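Local structure of threonine--tRNA ligase catalytic subunit (Aeropyrum pernix, 3A32) at residues I18-D23 with V41-L46; T73-S78 with F105-M110; I168-R173 with F301-V306; E326-R331 with E421-R426; V399-G404 with K411-R416. The protein catalyses the ATP-dependent attachment of threonine to tRNA(Thr) as a zinc-dependent class II synthetase, probably without editing mischarged seryl-tRNA(Thr) itself. All blocks are in the same frame, centred on the assembly; numbering follows the deposited sequence.

Contact 1. Residues I18-D23 with V41-L46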
# COMPACT_ATOMS: atom_id res chain seq x y z
N ILE A 18 -5.62 -17.06 0.17
CA ILE A 18 -4.73 -16.01 0.64
C ILE A 18 -3.36 -16.23 -0.00
O ILE A 18 -2.68 -15.28 -0.43
CB ILE A 18 -4.67 -15.98 2.19
CG1 ILE A 18 -6.05 -15.62 2.78
CG2 ILE A 18 -3.55 -15.04 2.69
CD1 ILE A 18 -6.11 -15.58 4.32
N THR A 19 -2.94 -17.50 -0.09
CA THR A 19 -1.64 -17.82 -0.75
C THR A 19 -1.75 -18.95 -1.73
O THR A 19 -2.73 -19.70 -1.75
CB THR A 19 -0.50 -18.22 0.26
OG1 THR A 19 -0.97 -19.25 1.14
CG2 THR A 19 -0.10 -17.02 1.11
N VAL A 20 -0.73 -19.02 -2.59
CA VAL A 20 -0.45 -20.20 -3.39
C VAL A 20 0.34 -21.21 -2.55
O VAL A 20 1.31 -20.85 -1.90
CB VAL A 20 0.34 -19.82 -4.70
CG1 VAL A 20 0.64 -21.11 -5.53
CG2 VAL A 20 -0.43 -18.79 -5.54
N LYS A 21 -0.06 -22.47 -2.57
CA LYS A 21 0.64 -23.53 -1.85
C LYS A 21 1.95 -23.87 -2.59
O LYS A 21 1.96 -24.14 -3.79
CB LYS A 21 -0.27 -24.76 -1.73
CG LYS A 21 -0.17 -25.50 -0.40
CD LYS A 21 -1.42 -26.31 -0.07
CE LYS A 21 -1.40 -27.66 -0.78
NZ LYS A 21 -2.48 -28.64 -0.33
N PRO A 22 3.10 -23.84 -1.89
CA PRO A 22 4.40 -24.10 -2.57
C PRO A 22 4.46 -25.43 -3.28
O PRO A 22 5.12 -25.55 -4.31
CB PRO A 22 5.42 -24.10 -1.44
CG PRO A 22 4.73 -23.31 -0.31
CD PRO A 22 3.23 -23.54 -0.46
N ASP A 23 3.80 -26.43 -2.72
CA ASP A 23 3.83 -27.76 -3.26
C ASP A 23 2.63 -28.12 -4.11
O ASP A 23 2.52 -29.27 -4.48
CB ASP A 23 4.03 -28.81 -2.14
CG ASP A 23 2.97 -28.74 -1.06
OD1 ASP A 23 2.43 -27.66 -0.76
OD2 ASP A 23 2.68 -29.78 -0.45
N VAL A 41 9.31 -18.06 0.04
CA VAL A 41 8.87 -16.81 -0.58
C VAL A 41 7.35 -16.85 -0.78
O VAL A 41 6.86 -17.31 -1.83
CB VAL A 41 9.56 -16.57 -1.95
CG1 VAL A 41 9.19 -15.20 -2.52
CG2 VAL A 41 11.11 -16.69 -1.80
N PRO A 42 6.59 -16.42 0.23
CA PRO A 42 5.12 -16.55 0.16
C PRO A 42 4.54 -15.83 -1.05
O PRO A 42 4.79 -14.65 -1.29
CB PRO A 42 4.62 -15.92 1.49
CG PRO A 42 5.76 -16.06 2.42
CD PRO A 42 7.04 -15.88 1.54
N LEU A 43 3.74 -16.54 -1.80
CA LEU A 43 3.13 -15.90 -2.96
C LEU A 43 1.67 -15.68 -2.63
O LEU A 43 0.90 -16.62 -2.56
CB LEU A 43 3.36 -16.74 -4.25
CG LEU A 43 2.67 -16.39 -5.57
CD1 LEU A 43 2.93 -14.94 -6.02
CD2 LEU A 43 3.10 -17.46 -6.68
N PHE A 44 1.33 -14.44 -2.37
CA PHE A 44 -0.05 -14.07 -2.10
C PHE A 44 -0.88 -14.11 -3.35
O PHE A 44 -0.44 -13.68 -4.42
CB PHE A 44 -0.14 -12.73 -1.34
CG PHE A 44 0.22 -12.87 0.09
CD1 PHE A 44 -0.75 -13.16 1.02
CD2 PHE A 44 1.55 -12.83 0.49
CE1 PHE A 44 -0.40 -13.33 2.36
CE2 PHE A 44 1.91 -13.01 1.79
CZ PHE A 44 0.93 -13.26 2.74
N SER A 45 -2.08 -14.68 -3.22
CA SER A 45 -2.89 -14.96 -4.39
C SER A 45 -4.06 -13.92 -4.50
O SER A 45 -3.96 -12.79 -3.98
CB SER A 45 -3.34 -16.43 -4.31
OG SER A 45 -4.22 -16.73 -5.35
N LEU A 46 -5.15 -14.29 -5.18
CA LEU A 46 -6.23 -13.34 -5.45
C LEU A 46 -6.99 -12.96 -4.17
O LEU A 46 -7.28 -11.79 -3.96
CB LEU A 46 -7.21 -13.91 -6.52
CG LEU A 46 -6.90 -13.54 -7.99
CD1 LEU A 46 -5.43 -13.72 -8.36
CD2 LEU A 46 -7.82 -14.29 -9.00
O HOH W 1 3.45 -19.41 -1.28
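Thr-19 and Phe-44 pair in an isolated beta bridge, their CA atoms 4.3 Å apart, tying together two loop segments that precede helix 48-65. Two backbone hydrogen bonds flank the pair. Val-20 N reaches Leu-43 O almost straight, at 170°, whereas Ser-45 N meets Ile-18 O over 2.9 Å from above the carbonyl plane. A water prolongs the join, accepting from Leu-43 N and donating to Val-20 O at 2.7 Å.

The aromatic contacts gather round Phe-44, whose CG stands beside its backbone N (chi1 -76°) and carries the ring past Ile-18 and Thr-19. Thr-19 CG2 lies over one face in a CH-pi contact, 4.0 Å from the ring centroid, and Ile-18 CG2 touches Phe-44 CE1 at 3.6 Å. Arg-52 adds a cation-pi interaction. With an alanine here the Thr-19 methyl would probably lose its aromatic seat and Ile-18 would face a gap.

In the remaining apolar packing Val-20 and Leu-43 run alongside each other, CG2 of Val-20 3.9 Å from CG of Leu-43; in the second subunit, Leu-118 packs on Val-20 and Pro-74 on Leu-43. Ser-45 sends OG to Asp-17 OD1, while its CB rests 3.9 Å from Val-20 CG2.

Contact 2. Residues T73-S78 with F105-M110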
# COMPACT_ATOMS: atom_id res chain seq x y z
N THR A 73 10.30 3.32 2.47
CA THR A 73 11.75 3.48 2.24
C THR A 73 12.21 2.44 1.21
O THR A 73 11.53 1.43 1.02
CB THR A 73 12.60 3.48 3.59
OG1 THR A 73 12.45 2.23 4.29
CG2 THR A 73 12.21 4.68 4.52
N PRO A 74 13.36 2.67 0.54
CA PRO A 74 13.75 1.74 -0.50
C PRO A 74 13.95 0.31 -0.09
O PRO A 74 14.24 -0.01 1.08
CB PRO A 74 15.07 2.31 -1.01
CG PRO A 74 14.96 3.78 -0.69
CD PRO A 74 14.31 3.78 0.65
N ILE A 75 13.78 -0.57 -1.07
CA ILE A 75 13.99 -1.97 -0.87
C ILE A 75 15.46 -2.41 -0.89
O ILE A 75 15.80 -3.43 -0.24
CB ILE A 75 13.05 -2.77 -1.80
CG1 ILE A 75 11.64 -2.49 -1.25
CG2 ILE A 75 13.47 -4.28 -1.88
CD1 ILE A 75 10.56 -3.37 -1.71
N ILE A 76 16.31 -1.65 -1.60
CA ILE A 76 17.73 -1.96 -1.66
C ILE A 76 18.53 -0.80 -1.08
O ILE A 76 18.00 0.28 -0.86
CB ILE A 76 18.20 -2.35 -3.05
CG1 ILE A 76 18.05 -1.17 -4.06
CG2 ILE A 76 17.47 -3.64 -3.49
CD1 ILE A 76 18.86 -1.35 -5.47
N ALA A 77 19.79 -1.06 -0.75
CA ALA A 77 20.65 -0.01 -0.22
C ALA A 77 22.09 -0.41 -0.41
O ALA A 77 22.39 -1.60 -0.41
CB ALA A 77 20.39 0.24 1.28
N SER A 78 22.97 0.56 -0.56
CA SER A 78 24.40 0.30 -0.46
C SER A 78 24.61 -0.31 0.89
O SER A 78 23.96 0.10 1.87
CB SER A 78 25.19 1.62 -0.53
OG SER A 78 26.56 1.48 -0.15
N PHE A 105 25.69 -3.96 -2.55
CA PHE A 105 24.32 -3.56 -2.19
C PHE A 105 23.70 -4.73 -1.50
O PHE A 105 24.18 -5.85 -1.65
CB PHE A 105 23.50 -3.25 -3.43
CG PHE A 105 23.62 -1.81 -3.91
CD1 PHE A 105 22.57 -0.93 -3.72
CD2 PHE A 105 24.82 -1.34 -4.50
CE1 PHE A 105 22.65 0.43 -4.16
CE2 PHE A 105 24.94 0.00 -4.92
CZ PHE A 105 23.84 0.89 -4.78
N ALA A 106 22.64 -4.46 -0.75
CA ALA A 106 21.89 -5.46 -0.05
C ALA A 106 20.40 -5.21 -0.29
O ALA A 106 19.96 -4.07 -0.42
CB ALA A 106 22.17 -5.36 1.45
N VAL A 107 19.62 -6.30 -0.30
CA VAL A 107 18.20 -6.23 -0.13
C VAL A 107 18.01 -5.93 1.36
O VAL A 107 18.61 -6.60 2.24
CB VAL A 107 17.53 -7.57 -0.57
CG1 VAL A 107 16.02 -7.47 -0.52
CG2 VAL A 107 18.00 -7.92 -2.02
N LYS A 108 17.24 -4.88 1.63
CA LYS A 108 17.00 -4.37 2.97
C LYS A 108 16.51 -5.49 3.90
O LYS A 108 15.49 -6.15 3.60
CB LYS A 108 15.92 -3.28 2.86
CG LYS A 108 15.49 -2.61 4.11
CD LYS A 108 14.49 -1.47 3.85
CE LYS A 108 13.13 -1.98 3.37
NZ LYS A 108 12.21 -0.79 3.26
N PRO A 109 17.25 -5.74 5.01
CA PRO A 109 16.74 -6.65 6.05
C PRO A 109 16.00 -5.94 7.19
O PRO A 109 15.27 -6.58 7.96
CB PRO A 109 18.03 -7.32 6.58
CG PRO A 109 19.11 -6.27 6.41
CD PRO A 109 18.62 -5.28 5.33
N MET A 110 16.18 -4.62 7.30
CA MET A 110 15.51 -3.84 8.33
C MET A 110 15.31 -2.42 7.85
O MET A 110 16.11 -1.96 7.02
CB MET A 110 16.36 -3.83 9.61
CG MET A 110 17.78 -3.23 9.47
SD MET A 110 18.93 -3.78 10.82
CE MET A 110 17.78 -4.69 11.90
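Lys-108 reaches Thr-73 and Pro-74 because CG stands opposite the backbone N (chi1 180°) and the chain then bends at chi3 (69°), which brings NZ to the loop before strand 76-78. There NZ makes three weak hydrogen bonds, to Thr-73 O, to Thr-73 OG1 at 3.2 Å and to Pro-74 O at 3.1 Å. Thr-73 OG1 is also bonded to Glu-138 OE1, and Glu-138 forms a long, weak ion pair with the lysine. Phe-105, with CG beside its own N (chi1 -88°), swings its ring across the strand partner: Ser-78 CA sits over the middle of one face, 4.0 Å from the centroid, and Ile-76 CD1 comes obliquely within 4.1 Å of Phe-105 CD1.

The backbones run antiparallel. Ala-77 and Ala-106 form the hydrogen-bonded pair, with Ala-106 N to Ala-77 O at 2.9 Å, and Lys-108 N continues the pattern to Ile-75 O over 2.8 Å. Val-41 of the second subunit packs on Pro-74, and Ile-75 meets Ile-75 of that subunit. This edge of a small antiparallel sheet, with a proline at the dimer interface, is consistent with the end of class II motif 1; beyond Lys-108 the chain continues to the zinc ligand Cys-112.

Contact 3. Residues I168-R173 with F301-V306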
# COMPACT_ATOMS: atom_id res chain seq x y z
N ILE A 168 12.03 8.53 18.36
CA ILE A 168 13.09 9.25 19.06
C ILE A 168 12.41 10.16 20.08
O ILE A 168 11.74 11.13 19.71
CB ILE A 168 13.94 10.05 18.04
CG1 ILE A 168 14.54 9.05 17.05
CG2 ILE A 168 15.00 10.93 18.75
CD1 ILE A 168 15.35 9.63 15.91
N VAL A 169 12.54 9.82 21.36
CA VAL A 169 11.72 10.44 22.41
C VAL A 169 12.58 10.98 23.57
O VAL A 169 13.41 10.23 24.09
CB VAL A 169 10.65 9.46 22.99
CG1 VAL A 169 11.21 8.13 23.30
CG2 VAL A 169 10.04 10.03 24.19
N PRO A 170 12.42 12.28 23.95
CA PRO A 170 13.20 12.82 25.08
C PRO A 170 12.83 12.12 26.35
O PRO A 170 11.72 11.59 26.46
CB PRO A 170 12.72 14.27 25.17
CG PRO A 170 12.26 14.60 23.79
CD PRO A 170 11.55 13.33 23.37
N GLY A 171 13.73 12.15 27.33
CA GLY A 171 13.49 11.61 28.66
C GLY A 171 12.16 11.96 29.31
O GLY A 171 11.53 11.11 29.95
N GLY A 172 11.71 13.21 29.15
CA GLY A 172 10.43 13.65 29.76
C GLY A 172 9.13 12.98 29.29
O GLY A 172 8.08 13.08 29.96
N ARG A 173 9.21 12.31 28.14
CA ARG A 173 8.02 11.79 27.48
C ARG A 173 8.10 10.24 27.28
O ARG A 173 7.17 9.63 26.79
CB ARG A 173 7.85 12.55 26.14
CG ARG A 173 7.31 14.05 26.24
CD ARG A 173 5.76 14.14 26.54
NE ARG A 173 5.01 12.93 26.10
CZ ARG A 173 4.33 12.80 24.94
NH1 ARG A 173 4.25 13.82 24.08
NH2 ARG A 173 3.71 11.64 24.64
N PHE A 301 18.60 20.28 19.65
CA PHE A 301 17.43 20.42 20.54
C PHE A 301 17.79 20.77 21.98
O PHE A 301 16.90 21.08 22.78
CB PHE A 301 16.53 19.17 20.50
CG PHE A 301 16.06 18.79 19.14
CD1 PHE A 301 14.77 19.08 18.75
CD2 PHE A 301 16.90 18.11 18.25
CE1 PHE A 301 14.32 18.74 17.45
CE2 PHE A 301 16.45 17.74 16.97
CZ PHE A 301 15.17 18.06 16.57
N GLY A 302 19.07 20.71 22.32
CA GLY A 302 19.49 20.92 23.73
C GLY A 302 18.92 19.89 24.72
O GLY A 302 18.64 20.22 25.89
N ILE A 303 18.72 18.66 24.22
CA ILE A 303 18.28 17.53 25.02
C ILE A 303 19.44 16.54 25.23
O ILE A 303 20.05 16.09 24.28
CB ILE A 303 17.01 16.88 24.39
CG1 ILE A 303 15.82 17.83 24.55
CG2 ILE A 303 16.69 15.52 25.01
CD1 ILE A 303 14.75 17.58 23.59
N GLU A 304 19.72 16.23 26.49
CA GLU A 304 20.81 15.31 26.88
C GLU A 304 20.24 13.89 27.11
O GLU A 304 20.91 12.90 26.80
CB GLU A 304 21.53 15.82 28.16
CG GLU A 304 23.06 15.54 28.21
CD GLU A 304 23.93 16.81 27.91
OE1 GLU A 304 24.13 17.64 28.83
OE2 GLU A 304 24.42 16.97 26.78
N GLU A 305 19.02 13.81 27.66
CA GLU A 305 18.34 12.53 27.85
C GLU A 305 17.34 12.22 26.73
O GLU A 305 16.30 12.82 26.65
CB GLU A 305 17.62 12.47 29.20
CG GLU A 305 17.48 11.03 29.71
CD GLU A 305 16.44 10.85 30.82
OE1 GLU A 305 16.03 11.88 31.43
OE2 GLU A 305 16.03 9.68 31.07
N VAL A 306 17.67 11.28 25.87
CA VAL A 306 16.81 10.91 24.76
C VAL A 306 16.94 9.40 24.51
O VAL A 306 17.99 8.81 24.75
CB VAL A 306 17.14 11.74 23.47
CG1 VAL A 306 18.51 11.41 22.92
CG2 VAL A 306 16.07 11.55 22.37
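Val-306 and Ile-168 cross obliquely, methyl against methyl, with CG2 of the valine 3.8 Å from CG2 of the isoleucine. Val-306 sets this methyl opposite its own backbone N, which also brings CG2 to 3.4 Å from Val-169 O. Further along, the Pro-170 ring slants across Ile-303, its CG 3.9 Å from the isoleucine CD1. Glu-305 is extended instead and lays its carboxylate against Gly-171, Glu-305 CD 3.7 Å from Gly-171 CA. The fit is tight, since a CB at Gly-171 would run into Glu-305 OE1.

Pro-170 and Val-306 are an antiparallel non-hydrogen-bonded pair where strands 159-170 and 306-316 meet. Gly-171 N donates to Glu-305 O over 2.7 Å, from well above the carbonyl plane. Beyond it the chain turns, Arg-173 N bonding back to Pro-170 O, and enters helix 174-191. The same two strands carry the zinc ligands His-166 and His-310, and the Ile-168 side chain lies about 11 Å from the metal. The two segments thus share a single backbone hydrogen bond besides apolar packing, and Val-169 with Tyr-307 carries the strand pairing on. Glu-305, exposed at the margin, bonds OE2 to Tyr-307 OH, and no opposite charge joins in across the contact.

Contact 4. Residues E326-R331 with E421-R426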
# COMPACT_ATOMS: atom_id res chain seq x y z
N GLU A 326 -4.72 -20.02 12.42
CA GLU A 326 -4.86 -21.17 13.30
C GLU A 326 -5.74 -20.93 14.51
O GLU A 326 -6.71 -21.67 14.69
CB GLU A 326 -3.49 -21.78 13.63
CG GLU A 326 -2.85 -22.47 12.37
CD GLU A 326 -1.37 -22.87 12.59
OE1 GLU A 326 -0.97 -22.80 13.76
OE2 GLU A 326 -0.62 -23.22 11.63
N HIS A 327 -5.48 -19.87 15.27
CA HIS A 327 -6.30 -19.55 16.44
C HIS A 327 -7.79 -19.39 16.07
O HIS A 327 -8.66 -19.79 16.85
CB HIS A 327 -5.76 -18.29 17.13
CG HIS A 327 -6.52 -17.87 18.35
ND1 HIS A 327 -6.54 -18.60 19.51
CD2 HIS A 327 -7.28 -16.77 18.59
CE1 HIS A 327 -7.29 -17.99 20.40
NE2 HIS A 327 -7.76 -16.88 19.86
N ARG A 328 -8.08 -18.85 14.88
CA ARG A 328 -9.47 -18.61 14.45
C ARG A 328 -9.98 -19.52 13.35
O ARG A 328 -11.00 -19.26 12.76
CB ARG A 328 -9.67 -17.16 14.04
CG ARG A 328 -9.73 -16.24 15.26
CD ARG A 328 -11.19 -15.93 15.60
NE ARG A 328 -11.34 -15.29 16.92
CZ ARG A 328 -11.27 -13.98 17.13
NH1 ARG A 328 -11.00 -13.16 16.09
NH2 ARG A 328 -11.41 -13.48 18.38
N ARG A 329 -9.25 -20.60 13.08
CA ARG A 329 -9.71 -21.62 12.15
C ARG A 329 -10.21 -21.00 10.80
O ARG A 329 -11.31 -21.37 10.27
CB ARG A 329 -10.76 -22.53 12.81
CG ARG A 329 -10.18 -23.58 13.83
CD ARG A 329 -10.36 -23.16 15.25
NE ARG A 329 -9.91 -24.19 16.20
CZ ARG A 329 -8.99 -24.04 17.17
NH1 ARG A 329 -8.36 -22.87 17.39
NH2 ARG A 329 -8.70 -25.09 17.94
N GLY A 330 -9.38 -20.11 10.24
CA GLY A 330 -9.64 -19.63 8.92
C GLY A 330 -10.65 -18.49 8.89
O GLY A 330 -11.02 -18.04 7.80
N ARG A 331 -11.06 -17.99 10.07
CA ARG A 331 -12.17 -17.01 10.17
C ARG A 331 -11.67 -15.58 10.32
O ARG A 331 -11.23 -15.18 11.40
CB ARG A 331 -13.13 -17.36 11.31
CG ARG A 331 -13.79 -18.72 11.15
CD ARG A 331 -14.81 -18.81 9.97
NE ARG A 331 -15.40 -20.15 9.86
CZ ARG A 331 -16.42 -20.48 9.08
NH1 ARG A 331 -17.01 -19.57 8.28
NH2 ARG A 331 -16.87 -21.72 9.10
N GLU A 421 -16.20 -14.43 18.35
CA GLU A 421 -16.12 -14.87 19.77
C GLU A 421 -16.68 -16.28 19.97
O GLU A 421 -15.94 -17.20 20.34
CB GLU A 421 -16.76 -13.87 20.76
CG GLU A 421 -16.36 -12.38 20.58
CD GLU A 421 -14.82 -12.12 20.46
OE1 GLU A 421 -14.03 -12.59 21.35
OE2 GLU A 421 -14.43 -11.40 19.48
N SER A 422 -17.97 -16.46 19.68
CA SER A 422 -18.59 -17.79 19.80
C SER A 422 -18.14 -18.78 18.72
O SER A 422 -18.30 -20.01 18.88
CB SER A 422 -20.12 -17.65 19.82
OG SER A 422 -20.64 -17.21 18.56
N MET A 423 -17.53 -18.27 17.62
CA MET A 423 -17.11 -19.12 16.49
C MET A 423 -18.30 -19.87 15.91
O MET A 423 -18.19 -21.05 15.62
CB MET A 423 -16.01 -20.13 16.90
CG MET A 423 -14.64 -19.48 17.24
SD MET A 423 -13.79 -18.76 15.83
CE MET A 423 -13.53 -20.24 14.82
N LYS A 424 -19.41 -19.17 15.73
CA LYS A 424 -20.63 -19.69 15.14
C LYS A 424 -21.21 -18.63 14.22
O LYS A 424 -21.05 -17.43 14.46
CB LYS A 424 -21.68 -20.02 16.24
CG LYS A 424 -21.22 -21.14 17.24
CD LYS A 424 -22.42 -21.76 18.00
CE LYS A 424 -22.10 -22.53 19.33
NZ LYS A 424 -23.16 -23.66 19.60
N ARG A 425 -21.90 -19.10 13.18
CA ARG A 425 -22.85 -18.29 12.41
C ARG A 425 -24.00 -17.76 13.26
O ARG A 425 -24.56 -18.46 14.12
CB ARG A 425 -23.45 -19.11 11.25
CG ARG A 425 -22.44 -19.49 10.18
CD ARG A 425 -22.34 -18.41 9.13
NE ARG A 425 -21.30 -18.74 8.15
CZ ARG A 425 -20.60 -17.82 7.48
NH1 ARG A 425 -20.82 -16.52 7.69
NH2 ARG A 425 -19.69 -18.21 6.63
N ARG A 426 -24.39 -16.53 13.00
CA ARG A 426 -25.52 -15.98 13.70
C ARG A 426 -26.50 -15.43 12.69
O ARG A 426 -26.14 -14.56 11.90
CB ARG A 426 -25.06 -14.91 14.70
CG ARG A 426 -26.19 -14.35 15.55
CD ARG A 426 -25.64 -13.44 16.69
NE ARG A 426 -25.23 -12.16 16.16
CZ ARG A 426 -26.06 -11.15 15.86
NH1 ARG A 426 -27.38 -11.26 16.07
NH2 ARG A 426 -25.55 -10.03 15.35
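Met-423 lays its thioether end against the turn Arg-328 to Arg-331, touching Arg-328, Arg-329 and Arg-331, and this is the close-packed part of the contact. Bends at chi2 and chi3 (-69° and -63°) curl the methionine inward, bringing Met-423 CE to 3.4 Å from Arg-328 O. Met-423 SD lies 3.8 Å from Arg-328 CD. Met-423 CE also touches two neighbouring side chains, 4.1 Å from Arg-329 CB and 4.0 Å from Arg-331 CG. The receiving backbone is a type I' turn closed by Arg-331 N to Arg-328 O, and a Schellman motif with Arg-329 at C-prime ends helix 317-327 there.

The exposed Glu-421 side is looser. Arg-328 NH2 and Glu-421 OE2 form only a long salt bridge, at 3.8 Å, with guanidinium and carboxylate planes 85° apart and no N-H aimed at the oxygen; NH2 is hydrogen-bonded to Lys-194 O instead. At the other end the arginines are close but held: Arg-331 NH1 comes within 3.4 Å of Arg-425 NH2, the two guanidinium planes nearly perpendicular. Both form salt bridges to Glu-392, one to each carboxylate oxygen, which probably offsets their like charges.

Met-423 and Lys-424 together face Asp-419 in a G1 beta bulge between strands 412-419 and 424-431. The arrangement is a domain junction: a methionine from a bulged hairpin of the anticodon-binding domain set against the helix-ending turn of the catalytic domain.

Contact 5. Residues V399-G404 with K411-R416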
# COMPACT_ATOMS: atom_id res chain seq x y z
N VAL A 399 -20.02 -13.09 5.54
CA VAL A 399 -21.49 -13.07 5.68
C VAL A 399 -22.10 -13.94 4.59
O VAL A 399 -21.73 -13.76 3.44
CB VAL A 399 -22.04 -11.59 5.57
CG1 VAL A 399 -23.58 -11.53 5.75
CG2 VAL A 399 -21.37 -10.63 6.65
N ASN A 400 -22.98 -14.90 4.93
CA ASN A 400 -23.79 -15.66 3.94
C ASN A 400 -25.18 -15.07 3.79
O ASN A 400 -25.84 -14.85 4.80
CB ASN A 400 -23.91 -17.20 4.25
CG ASN A 400 -22.56 -17.91 4.27
OD1 ASN A 400 -21.57 -17.45 3.65
ND2 ASN A 400 -22.49 -19.03 5.02
N VAL A 401 -25.60 -14.80 2.56
CA VAL A 401 -26.97 -14.27 2.29
C VAL A 401 -27.71 -15.34 1.50
O VAL A 401 -27.31 -15.68 0.40
CB VAL A 401 -26.95 -12.89 1.54
CG1 VAL A 401 -28.38 -12.36 1.27
CG2 VAL A 401 -26.11 -11.84 2.34
N PHE A 402 -28.72 -15.92 2.11
CA PHE A 402 -29.46 -17.02 1.48
C PHE A 402 -30.70 -16.48 0.83
O PHE A 402 -31.52 -15.83 1.49
CB PHE A 402 -29.84 -18.11 2.49
CG PHE A 402 -28.64 -18.93 2.96
CD1 PHE A 402 -28.14 -19.97 2.18
CD2 PHE A 402 -28.02 -18.64 4.18
CE1 PHE A 402 -27.04 -20.72 2.60
CE2 PHE A 402 -26.91 -19.37 4.61
CZ PHE A 402 -26.42 -20.43 3.84
N ILE A 403 -30.80 -16.69 -0.48
CA ILE A 403 -31.98 -16.25 -1.18
C ILE A 403 -32.72 -17.40 -1.81
O ILE A 403 -32.32 -17.90 -2.83
CB ILE A 403 -31.73 -15.18 -2.22
CG1 ILE A 403 -30.96 -14.00 -1.58
CG2 ILE A 403 -33.14 -14.71 -2.81
CD1 ILE A 403 -30.22 -13.19 -2.51
N GLY A 404 -33.79 -17.85 -1.14
CA GLY A 404 -34.70 -18.86 -1.67
C GLY A 404 -36.12 -18.32 -1.87
O GLY A 404 -36.39 -17.13 -1.74
N LYS A 411 -40.18 -11.53 1.81
CA LYS A 411 -39.46 -10.23 1.75
C LYS A 411 -38.57 -10.03 2.95
O LYS A 411 -38.48 -8.93 3.50
CB LYS A 411 -40.41 -9.03 1.55
CG LYS A 411 -41.15 -9.06 0.19
CD LYS A 411 -40.42 -8.36 -0.98
CE LYS A 411 -41.07 -8.74 -2.33
NZ LYS A 411 -42.59 -8.42 -2.45
N VAL A 412 -37.91 -11.10 3.35
CA VAL A 412 -36.99 -11.09 4.49
C VAL A 412 -35.80 -11.94 4.08
O VAL A 412 -35.98 -13.13 3.69
CB VAL A 412 -37.66 -11.67 5.78
CG1 VAL A 412 -36.64 -11.75 6.95
CG2 VAL A 412 -38.86 -10.80 6.17
N LEU A 413 -34.59 -11.36 4.10
CA LEU A 413 -33.40 -12.14 3.75
C LEU A 413 -32.96 -12.96 4.95
O LEU A 413 -33.16 -12.55 6.06
CB LEU A 413 -32.26 -11.23 3.32
CG LEU A 413 -32.52 -10.36 2.07
CD1 LEU A 413 -31.43 -9.31 1.97
CD2 LEU A 413 -32.63 -11.21 0.77
N ASP A 414 -32.37 -14.12 4.70
CA ASP A 414 -31.75 -14.95 5.74
C ASP A 414 -30.23 -14.71 5.68
O ASP A 414 -29.54 -15.18 4.74
CB ASP A 414 -32.10 -16.42 5.51
CG ASP A 414 -31.35 -17.37 6.40
OD1 ASP A 414 -30.47 -16.97 7.16
OD2 ASP A 414 -31.65 -18.58 6.34
N VAL A 415 -29.72 -13.96 6.66
CA VAL A 415 -28.38 -13.42 6.61
C VAL A 415 -27.62 -13.90 7.84
O VAL A 415 -28.05 -13.67 8.97
CB VAL A 415 -28.40 -11.87 6.58
CG1 VAL A 415 -27.00 -11.27 6.64
CG2 VAL A 415 -29.09 -11.38 5.35
N ARG A 416 -26.48 -14.55 7.59
CA ARG A 416 -25.71 -15.25 8.60
C ARG A 416 -24.29 -14.70 8.67
O ARG A 416 -23.43 -14.99 7.83
CB ARG A 416 -25.73 -16.76 8.34
CG ARG A 416 -27.13 -17.20 7.94
CD ARG A 416 -27.37 -18.61 8.23
NE ARG A 416 -28.75 -18.98 7.98
CZ ARG A 416 -29.21 -20.22 8.09
NH1 ARG A 416 -28.38 -21.21 8.45
NH2 ARG A 416 -30.49 -20.46 7.88
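Asn-400 and Arg-416 exchange two backbone hydrogen bonds as an antiparallel pair, and Phe-402 N adds a third to Asp-414 O, at 2.9 Å and 175°. Val-401 and Val-415 form the non-hydrogen-bonded pair between them.

The apolar contacts lie on the valine face. Val-399 CG1 meets Val-415 CG1 at 3.5 Å, and Ile-403 runs alongside Leu-413, CG1 to CD2 at 4.0 Å. Helix 435-457 covers this side, with Leu-442 against Val-401 and Val-415.

Charge and aromatic contacts occupy the other face. Asp-414 CG, anti to the backbone N (chi1 171°), points the carboxylate along the strand to Arg-416, which grips it side-on: NE to OD1 at 2.8 Å and NH2 to OD2 at 2.7 Å. Phe-402 CE2 lies over one face of that guanidinium, their planes 62° apart, and 3.7 Å from Arg-416 CD. A leucine in place of Arg-416 would probably leave the Asp-414 carboxylate without its two-pronged partner and free to turn.

The sheet thus joins two chemistries back to back: an oily face turned to a helix, and an opposite face where an aromatic ring and a paired carboxylate probably hold the arginine's orientation.

Contacts 1, 2, 3 and 4 follow one another along the chain, and contact 5 is nested inside the loop that contact 4 closes. Contacts 1 and 2, centres about 24 Å apart, both touch the second subunit; Leu-43 of contact 1 packs on Pro-74 of contact 2 from the other chain, so the dimer joins them. Contact 3 lies at the far end of the catalytic sheet, its centre about 58 Å from that of contact 5 in the anticodon-binding domain. Contact 4 bridges these domains and touches contact 5, about 20 Å away between centres, through neighbouring strands 412-419 and 424-431. Together they span dimer interface, catalytic core and anticodon-binding domain.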